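Local coordinates for ParB domain protein nuclease (Sulfolobus solfataricus, PDB 5K5D) that probably takes part in archaeal DNA segregation as a ParB-like partition protein and may act as a nuclease, at residues B[8-13]-B[79-84]; B[49-54]-B[75-80]; B[17-22]-B[55-60]. The protein carries 4 engineered substitutions. All blocks are in the same frame, centred on the assembly; numbering follows the deposited sequence.

Contact 1 (B[8-13]-B[79-84])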
loop_
_atom_site.group_PDB
_atom_site.type_symbol
_atom_site.label_atom_id
_atom_site.label_comp_id
_atom_site.label_asym_id
_atom_site.label_seq_id
_atom_site.Cartn_x
_atom_site.Cartn_y
_atom_site.Cartn_z
ATOM N N THR B 8 -12.156 -18.347 8.248
ATOM C CA THR B 8 -11.874 -19.740 8.569
ATOM C C THR B 8 -11.085 -20.398 7.443
ATOM O O THR B 8 -11.229 -20.033 6.272
ATOM C CB THR B 8 -13.165 -20.542 8.758
ATOM O OG1 THR B 8 -12.839 -21.921 8.976
ATOM C CG2 THR B 8 -14.032 -20.431 7.515
ATOM N N TYR B 9 -10.259 -21.375 7.795
ATOM C CA TYR B 9 -9.491 -22.089 6.794
ATOM C C TYR B 9 -9.102 -23.477 7.272
ATOM O O TYR B 9 -9.184 -23.792 8.459
ATOM C CB TYR B 9 -8.236 -21.299 6.409
ATOM C CG TYR B 9 -7.223 -21.184 7.520
ATOM C CD1 TYR B 9 -6.299 -22.197 7.750
ATOM C CD2 TYR B 9 -7.188 -20.064 8.340
ATOM C CE1 TYR B 9 -5.370 -22.097 8.770
ATOM C CE2 TYR B 9 -6.259 -19.953 9.359
ATOM C CZ TYR B 9 -5.354 -20.974 9.570
ATOM O OH TYR B 9 -4.426 -20.869 10.583
ATOM N N THR B 10 -8.674 -24.305 6.332
ATOM C CA THR B 10 -8.195 -25.633 6.654
ATOM C C THR B 10 -6.832 -25.839 6.003
ATOM O O THR B 10 -6.510 -25.204 4.995
ATOM C CB THR B 10 -9.194 -26.711 6.200
ATOM O OG1 THR B 10 -9.505 -26.525 4.814
ATOM C CG2 THR B 10 -10.483 -26.607 7.004
ATOM N N GLU B 11 -6.026 -26.707 6.600
ATOM C CA GLU B 11 -4.684 -26.963 6.101
ATOM C C GLU B 11 -4.710 -28.193 5.206
ATOM O O GLU B 11 -5.180 -29.253 5.618
ATOM C CB GLU B 11 -3.718 -27.169 7.270
ATOM C CG GLU B 11 -2.310 -26.629 7.038
ATOM C CD GLU B 11 -1.465 -27.526 6.152
ATOM O OE1 GLU B 11 -1.879 -28.675 5.894
ATOM O OE2 GLU B 11 -0.382 -27.082 5.718
ATOM N N GLU B 12 -4.227 -28.051 3.976
ATOM C CA GLU B 12 -4.190 -29.182 3.057
ATOM C C GLU B 12 -3.033 -29.115 2.069
ATOM O O GLU B 12 -2.446 -28.056 1.846
ATOM C CB GLU B 12 -5.521 -29.330 2.311
ATOM C CG GLU B 12 -5.941 -28.117 1.511
ATOM C CD GLU B 12 -7.232 -28.352 0.744
ATOM O OE1 GLU B 12 -7.160 -28.787 -0.424
ATOM O OE2 GLU B 12 -8.320 -28.107 1.308
ATOM N N VAL B 13 -2.708 -30.266 1.491
ATOM C CA VAL B 13 -1.663 -30.358 0.486
ATOM C C VAL B 13 -2.286 -30.652 -0.866
ATOM O O VAL B 13 -3.175 -31.494 -0.984
ATOM C CB VAL B 13 -0.653 -31.459 0.815
ATOM C CG1 VAL B 13 0.430 -31.512 -0.253
ATOM C CG2 VAL B 13 -0.047 -31.221 2.183
ATOM N N ILE B 79 -0.946 -25.603 1.690
ATOM C CA ILE B 79 -1.672 -24.341 1.656
ATOM C C ILE B 79 -2.662 -24.186 2.810
ATOM O O ILE B 79 -2.991 -25.149 3.513
ATOM C CB ILE B 79 -2.439 -24.151 0.324
ATOM C CG1 ILE B 79 -3.581 -25.164 0.204
ATOM C CG2 ILE B 79 -1.494 -24.252 -0.859
ATOM C CD1 ILE B 79 -4.471 -24.945 -1.014
ATOM N N LEU B 80 -3.114 -22.954 3.007
ATOM C CA LEU B 80 -4.255 -22.688 3.864
ATOM C C LEU B 80 -5.427 -22.302 2.967
ATOM O O LEU B 80 -5.470 -21.191 2.430
ATOM C CB LEU B 80 -3.947 -21.570 4.861
ATOM C CG LEU B 80 -2.784 -21.816 5.824
ATOM C CD1 LEU B 80 -2.688 -20.698 6.856
ATOM C CD2 LEU B 80 -2.930 -23.160 6.512
ATOM N N LYS B 81 -6.357 -23.234 2.784
ATOM C CA LYS B 81 -7.552 -22.972 1.997
ATOM C C LYS B 81 -8.619 -22.326 2.873
ATOM O O LYS B 81 -9.181 -22.964 3.767
ATOM C CB LYS B 81 -8.093 -24.258 1.370
ATOM C CG LYS B 81 -9.179 -24.017 0.335
ATOM C CD LYS B 81 -9.691 -25.316 -0.269
ATOM C CE LYS B 81 -10.526 -26.098 0.728
ATOM N NZ LYS B 81 -11.043 -27.359 0.128
ATOM N N TYR B 82 -8.879 -21.051 2.614
ATOM C CA TYR B 82 -9.889 -20.307 3.343
ATOM C C TYR B 82 -11.257 -20.533 2.723
ATOM O O TYR B 82 -11.376 -20.739 1.515
ATOM C CB TYR B 82 -9.550 -18.819 3.346
ATOM C CG TYR B 82 -8.465 -18.470 4.321
ATOM C CD1 TYR B 82 -7.141 -18.812 4.071
ATOM C CD2 TYR B 82 -8.759 -17.797 5.497
ATOM C CE1 TYR B 82 -6.140 -18.494 4.974
ATOM C CE2 TYR B 82 -7.764 -17.477 6.404
ATOM C CZ TYR B 82 -6.461 -17.829 6.137
ATOM O OH TYR B 82 -5.479 -17.511 7.039
ATOM N N ASP B 83 -12.290 -20.484 3.557
ATOM C CA ASP B 83 -13.633 -20.810 3.112
ATOM C C ASP B 83 -14.388 -19.594 2.593
ATOM O O ASP B 83 -15.437 -19.230 3.111
ATOM C CB ASP B 83 -14.420 -21.470 4.239
ATOM C CG ASP B 83 -15.789 -21.925 3.794
ATOM O OD1 ASP B 83 -15.906 -22.376 2.636
ATOM O OD2 ASP B 83 -16.744 -21.820 4.591
ATOM N N PHE B 84 -13.845 -18.967 1.562
ATOM C CA PHE B 84 -14.528 -17.852 0.928
ATOM C C PHE B 84 -14.089 -17.739 -0.522
ATOM O O PHE B 84 -13.016 -18.213 -0.893
ATOM C CB PHE B 84 -14.261 -16.545 1.675
ATOM C CG PHE B 84 -12.907 -15.954 1.404
ATOM C CD1 PHE B 84 -11.809 -16.319 2.168
ATOM C CD2 PHE B 84 -12.733 -15.025 0.394
ATOM C CE1 PHE B 84 -10.566 -15.774 1.927
ATOM C CE2 PHE B 84 -11.491 -14.475 0.147
ATOM C CZ PHE B 84 -10.407 -14.852 0.915
#

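Contact 2 (B[49-54]-B[75-80])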
loop_
_atom_site.group_PDB
_atom_site.type_symbol
_atom_site.label_atom_id
_atom_site.label_comp_id
_atom_site.label_asym_id
_atom_site.label_seq_id
_atom_site.Cartn_x
_atom_site.Cartn_y
_atom_site.Cartn_z
ATOM N N PHE B 49 6.373 -22.435 5.826
ATOM C CA PHE B 49 5.044 -21.847 5.914
ATOM C C PHE B 49 4.209 -22.187 4.684
ATOM O O PHE B 49 4.725 -22.215 3.568
ATOM C CB PHE B 49 5.150 -20.330 6.054
ATOM C CG PHE B 49 5.747 -19.882 7.356
ATOM C CD1 PHE B 49 5.300 -20.411 8.556
ATOM C CD2 PHE B 49 6.759 -18.938 7.381
ATOM C CE1 PHE B 49 5.848 -20.001 9.757
ATOM C CE2 PHE B 49 7.311 -18.526 8.577
ATOM C CZ PHE B 49 6.855 -19.058 9.767
ATOM N N PRO B 50 2.909 -22.450 4.887
ATOM C CA PRO B 50 2.017 -22.755 3.765
ATOM C C PRO B 50 1.599 -21.486 3.039
ATOM O O PRO B 50 1.689 -20.392 3.600
ATOM C CB PRO B 50 0.810 -23.388 4.449
ATOM C CG PRO B 50 0.771 -22.743 5.791
ATOM C CD PRO B 50 2.210 -22.516 6.183
ATOM N N LEU B 51 1.152 -21.637 1.798
ATOM C CA LEU B 51 0.672 -20.510 1.019
ATOM C C LEU B 51 -0.801 -20.257 1.322
ATOM O O LEU B 51 -1.465 -21.078 1.960
ATOM C CB LEU B 51 0.880 -20.764 -0.473
ATOM C CG LEU B 51 2.319 -21.084 -0.882
ATOM C CD1 LEU B 51 2.437 -21.097 -2.394
ATOM C CD2 LEU B 51 3.285 -20.080 -0.275
ATOM N N ILE B 52 -1.309 -19.119 0.863
ATOM C CA ILE B 52 -2.667 -18.704 1.183
ATOM C C ILE B 52 -3.562 -18.753 -0.048
ATOM O O ILE B 52 -3.336 -18.040 -1.023
ATOM C CB ILE B 52 -2.687 -17.272 1.732
ATOM C CG1 ILE B 52 -1.745 -17.144 2.933
ATOM C CG2 ILE B 52 -4.102 -16.858 2.067
ATOM C CD1 ILE B 52 -2.032 -18.115 4.047
ATOM N N ALA B 53 -4.588 -19.593 0.002
ATOM C CA ALA B 53 -5.495 -19.738 -1.128
ATOM C C ALA B 53 -6.942 -19.684 -0.668
ATOM O O ALA B 53 -7.242 -19.910 0.507
ATOM C CB ALA B 53 -5.223 -21.036 -1.861
ATOM N N ASP B 54 -7.841 -19.382 -1.598
ATOM C CA ASP B 54 -9.256 -19.366 -1.266
ATOM C C ASP B 54 -9.901 -20.725 -1.534
ATOM O O ASP B 54 -9.219 -21.717 -1.803
ATOM C CB ASP B 54 -9.992 -18.247 -2.016
ATOM C CG ASP B 54 -10.246 -18.582 -3.477
ATOM O OD1 ASP B 54 -9.939 -19.717 -3.915
ATOM O OD2 ASP B 54 -10.777 -17.703 -4.188
ATOM N N LYS B 75 6.449 -30.646 -6.424
ATOM C CA LYS B 75 5.303 -31.237 -7.107
ATOM C C LYS B 75 3.996 -30.957 -6.374
ATOM O O LYS B 75 2.913 -31.073 -6.946
ATOM C CB LYS B 75 5.496 -32.747 -7.281
ATOM C CG LYS B 75 6.688 -33.128 -8.151
ATOM C CD LYS B 75 6.587 -32.489 -9.531
ATOM C CE LYS B 75 7.849 -32.726 -10.348
ATOM N NZ LYS B 75 7.770 -32.082 -11.690
ATOM N N GLU B 76 4.101 -30.591 -5.103
ATOM C CA GLU B 76 2.916 -30.293 -4.310
ATOM C C GLU B 76 3.231 -29.298 -3.203
ATOM O O GLU B 76 4.335 -29.277 -2.660
ATOM C CB GLU B 76 2.291 -31.572 -3.741
ATOM C CG GLU B 76 3.134 -32.313 -2.719
ATOM C CD GLU B 76 2.465 -33.594 -2.239
ATOM O OE1 GLU B 76 1.733 -34.223 -3.035
ATOM O OE2 GLU B 76 2.665 -33.967 -1.064
ATOM N N VAL B 77 2.252 -28.468 -2.877
ATOM C CA VAL B 77 2.480 -27.383 -1.937
ATOM C C VAL B 77 1.431 -27.345 -0.829
ATOM O O VAL B 77 0.234 -27.499 -1.078
ATOM C CB VAL B 77 2.571 -26.018 -2.671
ATOM C CG1 VAL B 77 1.497 -25.908 -3.738
ATOM C CG2 VAL B 77 2.494 -24.861 -1.685
ATOM N N LYS B 78 1.903 -27.162 0.398
ATOM C CA LYS B 78 1.035 -27.006 1.553
ATOM C C LYS B 78 0.366 -25.640 1.478
ATOM O O LYS B 78 1.026 -24.635 1.221
ATOM C CB LYS B 78 1.856 -27.119 2.841
ATOM C CG LYS B 78 2.650 -28.416 2.963
ATOM C CD LYS B 78 4.025 -28.207 3.613
ATOM C CE LYS B 78 3.930 -27.828 5.082
ATOM N NZ LYS B 78 3.414 -26.442 5.288
ATOM N N ILE B 79 -0.946 -25.603 1.690
ATOM C CA ILE B 79 -1.672 -24.341 1.656
ATOM C C ILE B 79 -2.662 -24.186 2.810
ATOM O O ILE B 79 -2.991 -25.149 3.513
ATOM C CB ILE B 79 -2.439 -24.151 0.324
ATOM C CG1 ILE B 79 -3.581 -25.164 0.204
ATOM C CG2 ILE B 79 -1.494 -24.252 -0.859
ATOM C CD1 ILE B 79 -4.471 -24.945 -1.014
ATOM N N LEU B 80 -3.114 -22.954 3.007
ATOM C CA LEU B 80 -4.255 -22.688 3.864
ATOM C C LEU B 80 -5.427 -22.302 2.967
ATOM O O LEU B 80 -5.470 -21.191 2.430
ATOM C CB LEU B 80 -3.947 -21.570 4.861
ATOM C CG LEU B 80 -2.784 -21.816 5.824
ATOM C CD1 LEU B 80 -2.688 -20.698 6.856
ATOM C CD2 LEU B 80 -2.930 -23.160 6.512
#

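Contact 3 (B[17-22]-B[55-60])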
loop_
_atom_site.group_PDB
_atom_site.type_symbol
_atom_site.label_atom_id
_atom_site.label_comp_id
_atom_site.label_asym_id
_atom_site.label_seq_id
_atom_site.Cartn_x
_atom_site.Cartn_y
_atom_site.Cartn_z
ATOM N N GLU B 17 0.310 -27.550 -9.362
ATOM C CA GLU B 17 -0.332 -26.939 -10.517
ATOM C C GLU B 17 -1.825 -26.707 -10.294
ATOM O O GLU B 17 -2.512 -26.138 -11.148
ATOM C CB GLU B 17 -0.107 -27.800 -11.762
ATOM C CG GLU B 17 1.360 -28.058 -12.073
ATOM C CD GLU B 17 2.127 -26.781 -12.361
ATOM O OE1 GLU B 17 1.582 -25.907 -13.069
ATOM O OE2 GLU B 17 3.271 -26.648 -11.877
ATOM N N LYS B 18 -2.326 -27.143 -9.145
ATOM C CA LYS B 18 -3.740 -26.976 -8.834
ATOM C C LYS B 18 -4.060 -25.523 -8.468
ATOM O O LYS B 18 -5.209 -25.089 -8.555
ATOM C CB LYS B 18 -4.154 -27.922 -7.706
ATOM C CG LYS B 18 -5.656 -28.000 -7.469
ATOM C CD LYS B 18 -5.985 -29.021 -6.393
ATOM C CE LYS B 18 -7.476 -29.046 -6.079
ATOM N NZ LYS B 18 -7.793 -30.056 -5.029
ATOM N N LEU B 19 -3.033 -24.773 -8.075
ATOM C CA LEU B 19 -3.202 -23.376 -7.666
ATOM C C LEU B 19 -3.390 -22.426 -8.847
ATOM O O LEU B 19 -2.559 -22.372 -9.756
ATOM C CB LEU B 19 -2.017 -22.920 -6.811
ATOM C CG LEU B 19 -2.212 -22.937 -5.292
ATOM C CD1 LEU B 19 -3.491 -23.675 -4.898
ATOM C CD2 LEU B 19 -0.988 -23.530 -4.599
ATOM N N LYS B 20 -4.488 -21.675 -8.821
ATOM C CA LYS B 20 -4.795 -20.716 -9.874
ATOM C C LYS B 20 -4.390 -19.321 -9.430
ATOM O O LYS B 20 -4.603 -18.942 -8.282
ATOM C CB LYS B 20 -6.282 -20.764 -10.215
ATOM C CG LYS B 20 -6.749 -22.136 -10.675
ATOM C CD LYS B 20 -8.220 -22.362 -10.369
ATOM C CE LYS B 20 -8.590 -23.831 -10.540
ATOM N NZ LYS B 20 -9.940 -24.144 -9.986
ATOM N N GLU B 21 -3.795 -18.556 -10.339
ATOM C CA GLU B 21 -3.293 -17.239 -9.979
ATOM C C GLU B 21 -4.235 -16.119 -10.403
ATOM O O GLU B 21 -4.902 -16.206 -11.431
ATOM C CB GLU B 21 -1.890 -17.014 -10.544
ATOM C CG GLU B 21 -1.831 -16.814 -12.043
ATOM C CD GLU B 21 -0.437 -16.451 -12.513
ATOM O OE1 GLU B 21 0.541 -17.001 -11.957
ATOM O OE2 GLU B 21 -0.320 -15.607 -13.425
ATOM N N ASP B 22 -4.290 -15.077 -9.580
ATOM C CA ASP B 22 -5.101 -13.903 -9.852
ATOM C C ASP B 22 -4.144 -12.754 -10.112
ATOM O O ASP B 22 -3.355 -12.383 -9.241
ATOM C CB ASP B 22 -5.988 -13.587 -8.648
ATOM C CG ASP B 22 -6.904 -12.407 -8.891
ATOM O OD1 ASP B 22 -8.116 -12.623 -9.086
ATOM O OD2 ASP B 22 -6.408 -11.262 -8.888
ATOM N N ARG B 55 -11.225 -20.749 -1.458
ATOM C CA ARG B 55 -12.006 -21.964 -1.620
ATOM C C ARG B 55 -11.736 -22.665 -2.950
ATOM O O ARG B 55 -11.627 -23.886 -3.004
ATOM C CB ARG B 55 -13.486 -21.608 -1.507
ATOM C CG ARG B 55 -14.397 -22.777 -1.269
ATOM C CD ARG B 55 -15.625 -22.313 -0.508
ATOM N NE ARG B 55 -16.384 -21.300 -1.234
ATOM C CZ ARG B 55 -17.094 -20.342 -0.648
ATOM N NH1 ARG B 55 -17.125 -20.254 0.673
ATOM N NH2 ARG B 55 -17.766 -19.467 -1.381
ATOM N N ASN B 56 -11.632 -21.889 -4.022
ATOM C CA ASN B 56 -11.422 -22.451 -5.352
ATOM C C ASN B 56 -9.949 -22.505 -5.735
ATOM O O ASN B 56 -9.608 -22.622 -6.912
ATOM C CB ASN B 56 -12.180 -21.638 -6.403
ATOM C CG ASN B 56 -13.676 -21.612 -6.154
ATOM O OD1 ASN B 56 -14.268 -22.623 -5.771
ATOM N ND2 ASN B 56 -14.288 -20.451 -6.350
ATOM N N TYR B 57 -9.081 -22.417 -4.735
ATOM C CA TYR B 57 -7.649 -22.599 -4.947
ATOM C C TYR B 57 -7.047 -21.464 -5.766
ATOM O O TYR B 57 -6.062 -21.646 -6.480
ATOM C CB TYR B 57 -7.373 -23.970 -5.573
ATOM C CG TYR B 57 -7.870 -25.102 -4.700
ATOM C CD1 TYR B 57 -9.127 -25.662 -4.902
ATOM C CD2 TYR B 57 -7.098 -25.584 -3.651
ATOM C CE1 TYR B 57 -9.590 -26.682 -4.094
ATOM C CE2 TYR B 57 -7.553 -26.603 -2.839
ATOM C CZ TYR B 57 -8.800 -27.147 -3.063
ATOM O OH TYR B 57 -9.254 -28.159 -2.251
ATOM N N VAL B 58 -7.658 -20.291 -5.656
ATOM C CA VAL B 58 -7.073 -19.071 -6.183
ATOM C C VAL B 58 -6.022 -18.586 -5.190
ATOM O O VAL B 58 -6.323 -18.347 -4.018
ATOM C CB VAL B 58 -8.137 -17.970 -6.396
ATOM C CG1 VAL B 58 -7.478 -16.651 -6.768
ATOM C CG2 VAL B 58 -9.135 -18.389 -7.458
ATOM N N LEU B 59 -4.787 -18.462 -5.666
ATOM C CA LEU B 59 -3.677 -18.007 -4.844
ATOM C C LEU B 59 -3.922 -16.571 -4.388
ATOM O O LEU B 59 -4.190 -15.683 -5.200
ATOM C CB LEU B 59 -2.378 -18.076 -5.648
ATOM C CG LEU B 59 -1.112 -18.594 -4.963
ATOM C CD1 LEU B 59 0.083 -17.731 -5.342
ATOM C CD2 LEU B 59 -1.278 -18.648 -3.456
ATOM N N ILE B 60 -3.829 -16.342 -3.085
ATOM C CA ILE B 60 -4.034 -15.008 -2.542
ATOM C C ILE B 60 -2.695 -14.398 -2.180
ATOM O O ILE B 60 -2.389 -13.267 -2.552
ATOM C CB ILE B 60 -4.937 -15.045 -1.294
ATOM C CG1 ILE B 60 -6.360 -15.436 -1.691
ATOM C CG2 ILE B 60 -4.933 -13.698 -0.583
ATOM C CD1 ILE B 60 -7.305 -15.528 -0.517
#

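Contact 1 (B[8-13]-B[79-84])
Tyr9 lies beside Tyr82 and Leu80 where strand 9-15, an outer strand of the four-stranded mixed sheet of the ParB-like N-terminal region, pairs antiparallel with strand 76-82. Tyr9 CB sits over the centre of the Tyr82 ring, 3.5 Å from its centroid, while the two rings meet obliquely, their planes at 40°. With chi1 at 67°, Tyr9 CG is held between its backbone N and carbonyl carbon, which sets the ring alongside the side chains of Leu80 and Tyr82; Leu80 CD1 then comes over one face, 4.0 Å from the ring centroid. Tyr82 in turn rests on Leu96 of helix 90-99.

On the face carrying Thr10, Glu12, Ile79 and Lys81, polar ends meet. Lys81 bends at chi3 (72°) to set NZ 3.1 Å from Glu12 OE2, a salt bridge with a weak hydrogen bond. Tyr57 OH braces it, bonding both Glu12 OE1 and Lys81 NZ. Nearer the backbone, Glu12 CG packs 4.0 Å from Ile79 CG1.

Backbone bonds set this register: Thr10 with Lys81 and Glu12 with Ile79 each exchange two, Thr10 N to Lys81 O being 2.9 Å. Past the strand ends, Asp83 N reaches Thr8 O at 2.9 Å, and Thr8 CG2 lies alongside Asp83 CB at 3.5 Å.

Contact 2 (B[49-54]-B[75-80])
Pro50 and Ile52 flank the side chain of Leu80 where strands 51-53 and 76-82 run as parallel neighbours in the mixed sheet, their chain connection passing through strand 59-61 and helix 63-71. Pro50 CG touches Leu80 CG at 3.7 Å, the two side chains crossing obliquely. Ile52 supplies the second bump: with chi2 at -56° its chain folds so that CD1 meets Leu80 CD1 at 3.9 Å.

On the opposite face Ile79 packs against both Leu51 and Ala53. Its side chain stretches along strand 51-53, CG2 standing 4.2 Å from Leu51 CB while CD1 extends to Ala53 CB at 4.1 Å. Leu51 also crosses Val77 at about a right angle, its CD1 lying 3.8 Å from Val77 CG2. Leu66 and Met69 of helix 63-71 close over Leu51, which is buried.

The strand axes diverge by 54°, a strong twist, consistent with a pairing of just two bridges, Leu51 with Ile79 and Ile52 with Leu80. Three backbone bonds hold it. Leu51 donates to Lys78 O and accepts from Leu80 N through its own carbonyl, Leu51 O to Leu80 N being 2.7 Å; finally Ala53 N sits above the carbonyl plane of Leu80 O, 3.0 Å from that oxygen.

Contact 3 (B[17-22]-B[55-60])
The loop 17-22, leading from strand 9-15 into helix 23-26, is tied by Lys20 to the turn that precedes strand 59-61. Lys20 N donates to Tyr57 O at 2.8 Å, and Lys20 O accepts from Leu59 N at 2.7 Å, so one residue grips the backbone on both sides of Val58 in a single bridge. Lys20 extends its side chain back along the turn, and its NZ makes a weak, long bond to Asn56 O at 3.4 Å.

Tyr57 carries the side-chain contact. Lys18, fully extended with CG anti to its N (chi1 -170°), lays CE over the centre of one face of the Tyr57 ring, 3.8 Å from the centroid. Lys18 NZ continues toward the hydroxyl end and, 4.1 Å from the Tyr57 ring centroid, makes an off-centre cation-pi contact. Leu19 CD1 approaches the same ring at its edge, 4.0 Å from Tyr57 CB.

In the fold, the turn joins strand 51-53 to its antiparallel partner 59-61, the other outermost strand of the sheet, and Asp54 OD1 takes the Val58 N-H within it. The positive phi of Tyr57 (68°) helps the chain turn here, and its OH reaches Glu12 and Lys81. Without the ring, as with an alanine here, the Lys18 ammonium is likely to lose its aromatic mate, a gap to open beside Leu19, and Glu12 and Lys81 to be deprived of the hydroxyl they share.

Farther along, Asp22 is the N-cap of helix 23-26: OD2 receives the backbone N-H groups of Glu24 and Phe25, while OD1 pairs with Arg90. This capping side chain also packs against the turn, Asp22 CB lying 3.9 Å from Val58 CG1.

Contacts 1 and 2 pair neighbouring strands of one sheet, ordered 9-15, 76-82, 51-53, 59-61, and contact 3 ties a loop to the turn before its edge strand 59-61. Contacts 1 and 2 share Ile79 and Leu80, and their centres are about 8 Å apart; Tyr82 N probably bonds Ala53 O at 2.9 Å, continuing the pairing of strands 76-82 and 51-53. Contact 3 lies about 9 Å from contact 2, centre to centre, and Ile52 O probably accepts from Ile60 N at 2.7 Å. Contact 1 meets contact 3 through Tyr57 OH, 2.8 Å from Glu12 OE1. Bound citric acid, probably from crystallisation, lies about 6 Å from the Leu51 side chain; citric acid is likewise about 5 Å from that of Leu59.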